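Local coordinates for protein lactate dehydrogenase, adjacent gene encodes predicted malate dehydrogenase (Cryptosporidium parvum, PDB 4ND2) that probably interconverts (S)-lactate and pyruvate with NAD(+)/NADH as the hydride carrier, using a Rossmann-type nucleotide-binding domain, at residues N122-D125 and V126-H130; A98-L101 and D102-E106; C143-A146 and G147-S151; Y265-G269 and I270-V274. All coordinates share one frame; numbering follows the deposited sequence.

Contact 1: N122-D125 and V126-H130; sequences NPLD and VMVSH. With A3D (3-acetylpyridine adenine dinucleotide), chain C; PYR (pyruvic acid), chain D; GOL (glycerol), chain F.
Val126, in the first turn of helix 124-135, has CB 4.5 Å from Pro123 CG, and its amide has a weak hydrogen bond to a glycerol oxygen, O3. Next, Met127 N donates to Pro123 O at 3.0 Å, the first helical bond after the N-cap residue Pro123, whose preceding peptide is cis. The Met127 chain, with CG beside its own backbone N (chi1 -70°) and two further bends, crosses obliquely at the CD corner of the proline ring, CG reaching Pro123 CD at 3.9 Å. Val128 sits alongside Leu124, both side chains pointing the same way, with CG2 4.0 Å from Leu124 CD2. Ser129 N then closes a longer bond on Asp125 O. Upstream, Asn122 OD1 takes Leu124 N at 3.0 Å on a lone pair in its carbonyl plane, an Asx turn that fixes the amide's rotation. ND2 is thereby presented to pyruvate O3 at 3.0 Å (N-H...O 161°) and to cofactor O2D at 3.1 Å. Asp125 OD2 accepts from the backbone N of His177, the predicted proton acceptor. This is the strand-to-helix turn that the Rossmann domain gives to the active site, where cofactor and substrate meet.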
# COMPACT_ATOMS: atom_id res chain seq x y z
N ASN A 122 -26.90 0.49 -15.24
CA ASN A 122 -27.12 0.98 -16.61
C ASN A 122 -28.61 1.08 -16.96
O ASN A 122 -29.43 0.36 -16.37
CB ASN A 122 -26.43 0.07 -17.64
CG ASN A 122 -25.02 0.54 -17.99
OD1 ASN A 122 -24.77 1.73 -18.13
ND2 ASN A 122 -24.11 -0.42 -18.16
N PRO A 123 -28.96 1.95 -17.92
CA PRO A 123 -28.10 2.89 -18.66
C PRO A 123 -27.67 4.07 -17.79
O PRO A 123 -28.51 4.86 -17.35
CB PRO A 123 -28.99 3.35 -19.82
CG PRO A 123 -30.38 3.21 -19.30
CD PRO A 123 -30.36 2.02 -18.38
N LEU A 124 -26.37 4.19 -17.59
CA LEU A 124 -25.78 4.98 -16.50
C LEU A 124 -26.32 6.41 -16.33
O LEU A 124 -26.84 6.76 -15.27
CB LEU A 124 -24.26 5.01 -16.66
CG LEU A 124 -23.40 5.61 -15.54
CD1 LEU A 124 -23.31 7.13 -15.62
CD2 LEU A 124 -23.87 5.16 -14.17
N ASP A 125 -26.17 7.23 -17.36
CA ASP A 125 -26.48 8.67 -17.24
C ASP A 125 -27.96 8.92 -16.94
O ASP A 125 -28.29 9.80 -16.14
CB ASP A 125 -26.06 9.42 -18.50
CG ASP A 125 -24.58 9.27 -18.79
OD1 ASP A 125 -23.78 10.06 -18.25
OD2 ASP A 125 -24.22 8.36 -19.56
N VAL A 126 -28.83 8.15 -17.58
CA VAL A 126 -30.27 8.28 -17.36
C VAL A 126 -30.67 7.75 -15.98
O VAL A 126 -31.53 8.33 -15.32
CB VAL A 126 -31.08 7.57 -18.47
CG1 VAL A 126 -32.58 7.75 -18.24
CG2 VAL A 126 -30.68 8.12 -19.83
N MET A 127 -30.03 6.66 -15.55
CA MET A 127 -30.28 6.11 -14.22
C MET A 127 -29.87 7.08 -13.11
O MET A 127 -30.57 7.22 -12.12
CB MET A 127 -29.56 4.77 -14.03
CG MET A 127 -30.13 3.61 -14.85
SD MET A 127 -31.85 3.16 -14.48
CE MET A 127 -32.74 4.15 -15.67
N VAL A 128 -28.74 7.77 -13.30
CA VAL A 128 -28.27 8.77 -12.33
C VAL A 128 -29.30 9.89 -12.19
O VAL A 128 -29.66 10.27 -11.07
CB VAL A 128 -26.92 9.40 -12.75
CG1 VAL A 128 -26.55 10.55 -11.82
CG2 VAL A 128 -25.81 8.36 -12.75
N SER A 129 -29.74 10.42 -13.33
CA SER A 129 -30.74 11.48 -13.36
C SER A 129 -32.04 11.03 -12.71
O SER A 129 -32.63 11.77 -11.92
CB SER A 129 -31.01 11.90 -14.81
OG SER A 129 -31.87 13.02 -14.86
N HIS A 130 -32.47 9.82 -13.04
CA HIS A 130 -33.67 9.24 -12.46
C HIS A 130 -33.56 9.14 -10.94
O HIS A 130 -34.48 9.53 -10.22
CB HIS A 130 -33.95 7.86 -13.06
CG HIS A 130 -35.23 7.25 -12.58
ND1 HIS A 130 -36.47 7.79 -12.88
CD2 HIS A 130 -35.47 6.15 -11.82
CE1 HIS A 130 -37.41 7.05 -12.32
NE2 HIS A 130 -36.83 6.05 -11.68
PA A3D C . -25.29 -8.79 -11.58
O1A A3D C . -24.09 -9.67 -11.36
O2A A3D C . -26.50 -9.36 -12.28
O5B A3D C . -25.76 -8.20 -10.17
C5B A3D C . -26.98 -7.49 -10.01
C4B A3D C . -27.44 -7.69 -8.57
O4B A3D C . -28.51 -6.79 -8.27
C3B A3D C . -27.96 -9.11 -8.32
O3B A3D C . -27.21 -9.75 -7.28
C2B A3D C . -29.41 -8.92 -7.93
O2B A3D C . -29.87 -9.84 -6.93
C1B A3D C . -29.43 -7.49 -7.43
N9A A3D C . -30.77 -6.87 -7.44
C8A A3D C . -31.76 -7.05 -8.34
N7A A3D C . -32.84 -6.31 -8.00
C5A A3D C . -32.55 -5.66 -6.86
C6A A3D C . -33.24 -4.71 -5.96
N6A A3D C . -34.50 -4.30 -6.22
N1A A3D C . -32.55 -4.27 -4.88
C2A A3D C . -31.29 -4.66 -4.60
N3A A3D C . -30.61 -5.52 -5.38
C4A A3D C . -31.18 -6.03 -6.50
O3 A3D C . -24.89 -7.45 -12.39
PN A3D C . -23.43 -6.75 -12.37
O1N A3D C . -22.53 -7.48 -13.32
O2N A3D C . -23.00 -6.54 -10.94
O5D A3D C . -23.79 -5.31 -12.98
C5D A3D C . -24.63 -4.43 -12.25
C4D A3D C . -25.05 -3.23 -13.08
O4D A3D C . -23.91 -2.42 -13.39
C3D A3D C . -25.69 -3.60 -14.42
O3D A3D C . -26.83 -2.77 -14.65
C2D A3D C . -24.62 -3.28 -15.44
O2D A3D C . -25.14 -2.92 -16.73
C1D A3D C . -23.93 -2.11 -14.78
N1N A3D C . -22.58 -1.86 -15.29
C2N A3D C . -22.25 -0.60 -15.60
C3N A3D C . -20.99 -0.29 -16.09
C7N A3D C . -20.62 1.12 -16.44
O7N A3D C . -19.52 1.32 -16.92
C8N A3D C . -21.57 2.24 -16.18
C4N A3D C . -20.06 -1.31 -16.24
C5N A3D C . -20.41 -2.61 -15.90
C6N A3D C . -21.69 -2.86 -15.43
C PYR D . -19.17 -1.08 -19.71
O PYR D . -18.38 -2.04 -19.57
OXT PYR D . -18.78 0.02 -20.17
CA PYR D . -20.58 -1.23 -19.36
O3 PYR D . -21.30 -0.25 -19.28
CB PYR D . -21.13 -2.61 -19.10
C1 GOL F . -26.66 7.29 -23.89
O1 GOL F . -25.48 7.73 -24.56
C2 GOL F . -26.32 6.97 -22.43
O2 GOL F . -25.63 8.07 -21.83
C3 GOL F . -27.60 6.68 -21.65
O3 GOL F . -27.30 6.61 -20.25

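Contact 2: A98-L101 and D102-E106; sequences ARIL and DSVAE. With A3D (3-acetylpyridine adenine dinucleotide), chain C.
Ile100 and Val104 meet one turn apart on helix 94-111, the connection of the beta-alpha-beta unit that runs from strand 75-78 to strand 116-119 in the Rossmann domain. Ile100 CG2 lies 4.1 Å from Val104 CG2, a contact between single methyl branches. The same Ile100 methyl approaches the cofactor's adenine, 3.7 Å from the exocyclic N6A, while CD1 of Ile100 borders N7A. The isoleucine therefore serves two neighbours: it packs against its own helix and lines the adenine pocket. Leu101 and Val104 both touch Ile78 of strand 75-78, which places this side of the helix against the parallel sheet.

Three backbone hydrogen bonds are of the i to i+4 kind. Asp102 N donates to Ala98 O, Val104 N to Ile100 O and Ala105 N to Leu101 O; the last is 2.8 Å long. Asp102 N also has a weak bond to Arg99 O.

The ionic component is a salt bridge three residues apart along the helix. Arg99 sets out away from 102-106, but bends at chi2 and chi3 (-64° and -51°) bring NH1 round to one carboxylate oxygen of Asp102. The two planar groups stand 57° apart, so they do not pair in a common plane. Asp102 is shared: its OD2 is hydrogen-bonded to His130 NE2 of helix 124-135, which could stabilise the negative charge and ties the two helices together. Its other oxygen, OD1, receives Arg99 NH1 at 2.6 Å.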
# COMPACT_ATOMS: atom_id res chain seq x y z
N ALA A 98 -34.92 1.42 -13.87
CA ALA A 98 -35.58 2.62 -13.35
C ALA A 98 -36.47 2.27 -12.16
O ALA A 98 -36.48 2.97 -11.15
CB ALA A 98 -36.40 3.29 -14.44
N ARG A 99 -37.21 1.17 -12.29
CA ARG A 99 -38.08 0.69 -11.22
C ARG A 99 -37.30 0.23 -9.99
O ARG A 99 -37.71 0.50 -8.86
CB ARG A 99 -38.97 -0.45 -11.74
CG ARG A 99 -40.00 -0.01 -12.77
CD ARG A 99 -41.02 0.96 -12.18
NE ARG A 99 -41.60 0.42 -10.95
CZ ARG A 99 -42.03 1.15 -9.92
NH1 ARG A 99 -41.97 2.48 -9.93
NH2 ARG A 99 -42.54 0.53 -8.86
N ILE A 100 -36.17 -0.44 -10.20
CA ILE A 100 -35.30 -0.83 -9.08
C ILE A 100 -34.84 0.42 -8.33
O ILE A 100 -34.91 0.46 -7.10
CB ILE A 100 -34.08 -1.65 -9.56
CG1 ILE A 100 -34.53 -3.04 -9.99
CG2 ILE A 100 -33.04 -1.76 -8.45
CD1 ILE A 100 -33.47 -3.85 -10.70
N LEU A 101 -34.38 1.43 -9.07
CA LEU A 101 -33.86 2.65 -8.45
C LEU A 101 -34.91 3.44 -7.67
O LEU A 101 -34.57 4.14 -6.72
CB LEU A 101 -33.16 3.54 -9.49
CG LEU A 101 -31.65 3.29 -9.65
CD1 LEU A 101 -31.31 1.83 -9.86
CD2 LEU A 101 -31.11 4.13 -10.80
N ASP A 102 -36.18 3.32 -8.06
CA ASP A 102 -37.28 3.90 -7.26
C ASP A 102 -37.25 3.34 -5.85
O ASP A 102 -37.35 4.08 -4.88
CB ASP A 102 -38.65 3.59 -7.89
CG ASP A 102 -38.86 4.26 -9.22
OD1 ASP A 102 -39.65 3.72 -10.03
OD2 ASP A 102 -38.25 5.32 -9.48
N SER A 103 -37.11 2.02 -5.74
CA SER A 103 -37.05 1.34 -4.45
C SER A 103 -35.78 1.71 -3.68
O SER A 103 -35.83 2.00 -2.49
CB SER A 103 -37.14 -0.18 -4.64
OG SER A 103 -37.15 -0.85 -3.39
N VAL A 104 -34.64 1.71 -4.37
CA VAL A 104 -33.36 2.08 -3.74
C VAL A 104 -33.42 3.50 -3.19
O VAL A 104 -32.92 3.77 -2.10
CB VAL A 104 -32.17 1.94 -4.71
CG1 VAL A 104 -30.87 2.39 -4.04
CG2 VAL A 104 -32.02 0.50 -5.18
N ALA A 105 -34.03 4.40 -3.95
CA ALA A 105 -34.17 5.80 -3.55
C ALA A 105 -34.95 5.95 -2.24
O ALA A 105 -34.62 6.81 -1.42
CB ALA A 105 -34.85 6.60 -4.65
N GLU A 106 -35.98 5.13 -2.05
CA GLU A 106 -36.76 5.15 -0.81
C GLU A 106 -35.93 4.68 0.38
O GLU A 106 -36.04 5.24 1.47
CB GLU A 106 -38.03 4.31 -0.94
CG GLU A 106 -39.04 4.85 -1.95
CD GLU A 106 -39.48 6.28 -1.65
OE1 GLU A 106 -39.60 6.64 -0.46
OE2 GLU A 106 -39.72 7.04 -2.61
PA A3D C . -25.29 -8.79 -11.58
O1A A3D C . -24.09 -9.67 -11.36
O2A A3D C . -26.50 -9.36 -12.28
O5B A3D C . -25.76 -8.20 -10.17
C5B A3D C . -26.98 -7.49 -10.01
C4B A3D C . -27.44 -7.69 -8.57
O4B A3D C . -28.51 -6.79 -8.27
C3B A3D C . -27.96 -9.11 -8.32
O3B A3D C . -27.21 -9.75 -7.28
C2B A3D C . -29.41 -8.92 -7.93
O2B A3D C . -29.87 -9.84 -6.93
C1B A3D C . -29.43 -7.49 -7.43
N9A A3D C . -30.77 -6.87 -7.44
C8A A3D C . -31.76 -7.05 -8.34
N7A A3D C . -32.84 -6.31 -8.00
C5A A3D C . -32.55 -5.66 -6.86
C6A A3D C . -33.24 -4.71 -5.96
N6A A3D C . -34.50 -4.30 -6.22
N1A A3D C . -32.55 -4.27 -4.88
C2A A3D C . -31.29 -4.66 -4.60
N3A A3D C . -30.61 -5.52 -5.38
C4A A3D C . -31.18 -6.03 -6.50
O3 A3D C . -24.89 -7.45 -12.39
PN A3D C . -23.43 -6.75 -12.37
O1N A3D C . -22.53 -7.48 -13.32
O2N A3D C . -23.00 -6.54 -10.94
O5D A3D C . -23.79 -5.31 -12.98
C5D A3D C . -24.63 -4.43 -12.25
C4D A3D C . -25.05 -3.23 -13.08
O4D A3D C . -23.91 -2.42 -13.39
C3D A3D C . -25.69 -3.60 -14.42
O3D A3D C . -26.83 -2.77 -14.65
C2D A3D C . -24.62 -3.28 -15.44
O2D A3D C . -25.14 -2.92 -16.73
C1D A3D C . -23.93 -2.11 -14.78
N1N A3D C . -22.58 -1.86 -15.29
C2N A3D C . -22.25 -0.60 -15.60
C3N A3D C . -20.99 -0.29 -16.09
C7N A3D C . -20.62 1.12 -16.44
O7N A3D C . -19.52 1.32 -16.92
C8N A3D C . -21.57 2.24 -16.18
C4N A3D C . -20.06 -1.31 -16.24
C5N A3D C . -20.41 -2.61 -15.90
C6N A3D C . -21.69 -2.86 -15.43

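Contact 3: C143-A146 and G147-S151; sequences CGMA and GVLDS. With A3D (3-acetylpyridine adenine dinucleotide), chain C; PYR (pyruvic acid), chain D.
Met145 crosses Leu149 at a slant, its SD lying 3.9 Å from Leu149 CB at the point where strand 142-144 gives way to helix 147-162. The methionine leaves with CG opposite its backbone N (chi1 -171°), then bends twice, and this course carries CE to the acetyl group of the cofactor, 3.5 Å from O7N. Leu149 comes to the same group with one branch: CD2 is 3.1 Å from O7N and 3.6 Å from pyruvate OXT. The two residues thus form an apolar boundary to the acetylpyridine end of the cofactor, and Leu149 also borders the substrate.

Ala146 is the N-cap residue, and its O accepts Asp150 N at 2.9 Å in a nearly straight bond (N-H...O 172°). A water accepts from Ala146 N and from Val148 N, bridging the last loop amide and an amide of the first turn. The next carbonyl, Gly147 O, is gripped twice, by Ser151 N and by Ser151 OG, each at 2.7 Å and from opposite faces of the carbonyl plane. Asp150 OD2 accepts a hydrogen bond from His177 ND1, so this helix carries a second-shell carboxylate that is well placed to orient His177, the predicted proton acceptor.

Ala239 of helix 234-248 touches both Met145 and Val148, while Val255 of strand 253-261 also meets Val148. Through Leu149 the helix packs on Met54 of the second subunit, and through backbone bonds from Cys143 the strand pairs with strand 116-119.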
# COMPACT_ATOMS: atom_id res chain seq x y z
N CYS A 143 -24.00 11.07 -8.33
CA CYS A 143 -23.27 10.99 -9.59
C CYS A 143 -23.20 9.55 -10.08
O CYS A 143 -23.62 8.63 -9.38
CB CYS A 143 -21.87 11.57 -9.43
SG CYS A 143 -20.78 10.59 -8.37
N GLY A 144 -22.67 9.36 -11.28
CA GLY A 144 -22.56 8.03 -11.88
C GLY A 144 -21.14 7.67 -12.25
O GLY A 144 -20.40 8.50 -12.77
N MET A 145 -20.76 6.42 -11.99
CA MET A 145 -19.49 5.89 -12.45
C MET A 145 -19.60 5.55 -13.93
O MET A 145 -20.42 4.73 -14.33
CB MET A 145 -19.09 4.63 -11.67
CG MET A 145 -17.67 4.14 -11.94
SD MET A 145 -17.34 3.53 -13.61
CE MET A 145 -18.35 2.05 -13.65
N ALA A 146 -18.76 6.19 -14.74
CA ALA A 146 -18.66 5.86 -16.15
C ALA A 146 -17.34 6.37 -16.73
O ALA A 146 -16.56 5.60 -17.27
CB ALA A 146 -19.83 6.42 -16.93
N GLY A 147 -17.13 7.68 -16.60
CA GLY A 147 -15.95 8.34 -17.14
C GLY A 147 -14.61 7.76 -16.71
O GLY A 147 -13.68 7.72 -17.51
N VAL A 148 -14.51 7.32 -15.46
CA VAL A 148 -13.28 6.70 -14.97
C VAL A 148 -12.99 5.40 -15.73
O VAL A 148 -11.85 5.14 -16.10
CB VAL A 148 -13.31 6.43 -13.44
CG1 VAL A 148 -12.10 5.62 -13.00
CG2 VAL A 148 -13.36 7.75 -12.68
N LEU A 149 -14.03 4.61 -15.98
CA LEU A 149 -13.89 3.38 -16.76
C LEU A 149 -13.54 3.69 -18.22
O LEU A 149 -12.60 3.13 -18.76
CB LEU A 149 -15.17 2.55 -16.70
CG LEU A 149 -15.17 1.22 -17.46
CD1 LEU A 149 -14.14 0.25 -16.88
CD2 LEU A 149 -16.56 0.60 -17.45
N ASP A 150 -14.32 4.58 -18.83
CA ASP A 150 -14.12 4.95 -20.24
C ASP A 150 -12.74 5.58 -20.46
O ASP A 150 -12.03 5.20 -21.39
CB ASP A 150 -15.22 5.91 -20.72
CG ASP A 150 -16.58 5.23 -20.83
OD1 ASP A 150 -16.64 4.01 -21.07
OD2 ASP A 150 -17.61 5.94 -20.68
N SER A 151 -12.37 6.51 -19.59
CA SER A 151 -11.07 7.17 -19.68
C SER A 151 -9.91 6.22 -19.39
O SER A 151 -8.87 6.31 -20.03
CB SER A 151 -11.01 8.37 -18.73
OG SER A 151 -12.06 9.28 -19.00
PA A3D C . -25.29 -8.79 -11.58
O1A A3D C . -24.09 -9.67 -11.36
O2A A3D C . -26.50 -9.36 -12.28
O5B A3D C . -25.76 -8.20 -10.17
C5B A3D C . -26.98 -7.49 -10.01
C4B A3D C . -27.44 -7.69 -8.57
O4B A3D C . -28.51 -6.79 -8.27
C3B A3D C . -27.96 -9.11 -8.32
O3B A3D C . -27.21 -9.75 -7.28
C2B A3D C . -29.41 -8.92 -7.93
O2B A3D C . -29.87 -9.84 -6.93
C1B A3D C . -29.43 -7.49 -7.43
N9A A3D C . -30.77 -6.87 -7.44
C8A A3D C . -31.76 -7.05 -8.34
N7A A3D C . -32.84 -6.31 -8.00
C5A A3D C . -32.55 -5.66 -6.86
C6A A3D C . -33.24 -4.71 -5.96
N6A A3D C . -34.50 -4.30 -6.22
N1A A3D C . -32.55 -4.27 -4.88
C2A A3D C . -31.29 -4.66 -4.60
N3A A3D C . -30.61 -5.52 -5.38
C4A A3D C . -31.18 -6.03 -6.50
O3 A3D C . -24.89 -7.45 -12.39
PN A3D C . -23.43 -6.75 -12.37
O1N A3D C . -22.53 -7.48 -13.32
O2N A3D C . -23.00 -6.54 -10.94
O5D A3D C . -23.79 -5.31 -12.98
C5D A3D C . -24.63 -4.43 -12.25
C4D A3D C . -25.05 -3.23 -13.08
O4D A3D C . -23.91 -2.42 -13.39
C3D A3D C . -25.69 -3.60 -14.42
O3D A3D C . -26.83 -2.77 -14.65
C2D A3D C . -24.62 -3.28 -15.44
O2D A3D C . -25.14 -2.92 -16.73
C1D A3D C . -23.93 -2.11 -14.78
N1N A3D C . -22.58 -1.86 -15.29
C2N A3D C . -22.25 -0.60 -15.60
C3N A3D C . -20.99 -0.29 -16.09
C7N A3D C . -20.62 1.12 -16.44
O7N A3D C . -19.52 1.32 -16.92
C8N A3D C . -21.57 2.24 -16.18
C4N A3D C . -20.06 -1.31 -16.24
C5N A3D C . -20.41 -2.61 -15.90
C6N A3D C . -21.69 -2.86 -15.43
C PYR D . -19.17 -1.08 -19.71
O PYR D . -18.38 -2.04 -19.57
OXT PYR D . -18.78 0.02 -20.17
CA PYR D . -20.58 -1.23 -19.36
O3 PYR D . -21.30 -0.25 -19.28
CB PYR D . -21.13 -2.61 -19.10
O HOH W 1 -16.66 7.69 -13.41

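Contact 4: Y265-G269 and I270-V274; sequences YGVKG and IYMGV
Tyr265, in the loop that joins strands 253-261 and 270-279, and Val274, in the second of these, slide past each other in opposite directions; the two strands are neighbours in an antiparallel three-stranded sheet. The entry into the second strand carries a G1 beta bulge: Gly269 and Ile270 both face Cys261. Gly269 has a positive phi (119°), and with its backbone so turned a side chain would collide with the preceding carbonyl oxygen.

Side-chain conformations then decide how the loop closes on the strand. Met272 has CG wedged between its backbone N and carbonyl carbon (chi1 69°), after which the chain runs straight out from the strand. CE consequently reaches the loop, 3.7 Å from Tyr265 CB and 3.9 Å from Val267 CG2; the valine and methionine reach toward each other, tip to tip. Val267 and Ile270 instead meet nearly at right angles. In Ile270, CG1 stands anti to the backbone N (chi1 -172°), which puts CG2 between that N and the carbonyl carbon, 3.7 Å from Val267 CB, while the extended CG1-CD1 branch leads away from the loop.

No hydrogen bond links the two segments; between them the contact is apolar packing. Helix 293-314 adds Ile303, which touches both Val267 and Met272. The tyrosine's polar end is held by backbone atoms of Leu287 and Leu289, which fix the far end of its ring. Along one side of that ring, Val274 CG1 lies obliquely 3.7 Å from Tyr265 CE1 and close to CD1.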
# COMPACT_ATOMS: atom_id res chain seq x y z
N TYR A 265 -20.00 23.43 -21.02
CA TYR A 265 -20.23 22.63 -22.23
C TYR A 265 -21.55 22.94 -22.96
O TYR A 265 -22.10 22.08 -23.64
CB TYR A 265 -20.15 21.13 -21.90
CG TYR A 265 -18.81 20.72 -21.32
CD1 TYR A 265 -18.64 20.55 -19.95
CD2 TYR A 265 -17.71 20.51 -22.15
CE1 TYR A 265 -17.41 20.18 -19.42
CE2 TYR A 265 -16.48 20.14 -21.63
CZ TYR A 265 -16.33 19.98 -20.27
OH TYR A 265 -15.11 19.61 -19.76
N GLY A 266 -22.03 24.17 -22.81
CA GLY A 266 -23.24 24.62 -23.50
C GLY A 266 -24.55 23.96 -23.07
O GLY A 266 -25.52 23.98 -23.82
N VAL A 267 -24.58 23.40 -21.86
CA VAL A 267 -25.80 22.76 -21.33
C VAL A 267 -26.26 23.48 -20.06
O VAL A 267 -25.45 24.07 -19.35
CB VAL A 267 -25.60 21.26 -21.04
CG1 VAL A 267 -25.28 20.52 -22.33
CG2 VAL A 267 -24.50 21.02 -20.01
N LYS A 268 -27.56 23.41 -19.78
CA LYS A 268 -28.15 24.16 -18.67
C LYS A 268 -28.88 23.26 -17.67
O LYS A 268 -29.98 23.59 -17.21
CB LYS A 268 -29.11 25.23 -19.22
CG LYS A 268 -28.42 26.26 -20.10
CD LYS A 268 -29.36 27.41 -20.44
CE LYS A 268 -28.67 28.45 -21.31
NZ LYS A 268 -29.59 29.56 -21.67
N GLY A 269 -28.25 22.14 -17.31
CA GLY A 269 -28.79 21.24 -16.29
C GLY A 269 -29.07 19.85 -16.83
O GLY A 269 -30.22 19.50 -17.08
N ILE A 270 -28.01 19.08 -17.01
CA ILE A 270 -28.12 17.70 -17.49
C ILE A 270 -27.02 16.83 -16.86
O ILE A 270 -25.89 17.29 -16.69
CB ILE A 270 -28.03 17.62 -19.03
CG1 ILE A 270 -28.34 16.20 -19.52
CG2 ILE A 270 -26.67 18.08 -19.53
CD1 ILE A 270 -28.35 16.06 -21.03
N TYR A 271 -27.37 15.59 -16.52
CA TYR A 271 -26.39 14.61 -16.07
C TYR A 271 -25.67 14.01 -17.27
O TYR A 271 -26.29 13.35 -18.10
CB TYR A 271 -27.05 13.50 -15.24
CG TYR A 271 -27.10 13.80 -13.76
CD1 TYR A 271 -28.29 14.19 -13.15
CD2 TYR A 271 -25.96 13.69 -12.97
CE1 TYR A 271 -28.34 14.46 -11.79
CE2 TYR A 271 -26.00 13.96 -11.61
CZ TYR A 271 -27.19 14.34 -11.02
OH TYR A 271 -27.24 14.61 -9.68
N MET A 272 -24.36 14.25 -17.36
CA MET A 272 -23.53 13.64 -18.40
C MET A 272 -22.07 13.57 -17.96
O MET A 272 -21.67 14.21 -16.99
CB MET A 272 -23.65 14.43 -19.71
CG MET A 272 -23.01 15.81 -19.68
SD MET A 272 -23.04 16.61 -21.29
CE MET A 272 -22.11 18.10 -20.95
N GLY A 273 -21.28 12.78 -18.69
CA GLY A 273 -19.87 12.62 -18.40
C GLY A 273 -19.08 13.91 -18.58
O GLY A 273 -19.02 14.46 -19.68
N VAL A 274 -18.47 14.38 -17.49
CA VAL A 274 -17.61 15.56 -17.50
C VAL A 274 -16.49 15.40 -16.49
O VAL A 274 -16.62 14.61 -15.55
CB VAL A 274 -18.39 16.85 -17.15
CG1 VAL A 274 -19.35 17.22 -18.27
CG2 VAL A 274 -19.14 16.70 -15.83

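Overall arrangement
Contacts 1 and 3 are buried and share the cofactor and pyruvate; they touch where Leu124 CG lies 3.3 Å from Met145 O. Polar chemistry dominates contact 1 at the substrate, whereas contact 3 presents apolar groups to the same ligands. Contact 2 has its centre about 18 Å from the centre of the chain, against about 4 Å for contact 3; it is mostly buried, but Arg99 is exposed, and it combines adenine packing with an outward salt bridge. It meets contact 1 where Leu101 CD2 lies 3.4 Å from Met127 O. Contact 4, partly buried and apolar between its segments, lies in the alpha/beta C-terminal domain; Tyr271 packs on Val128 and Ser129 of the NAD-binding domain.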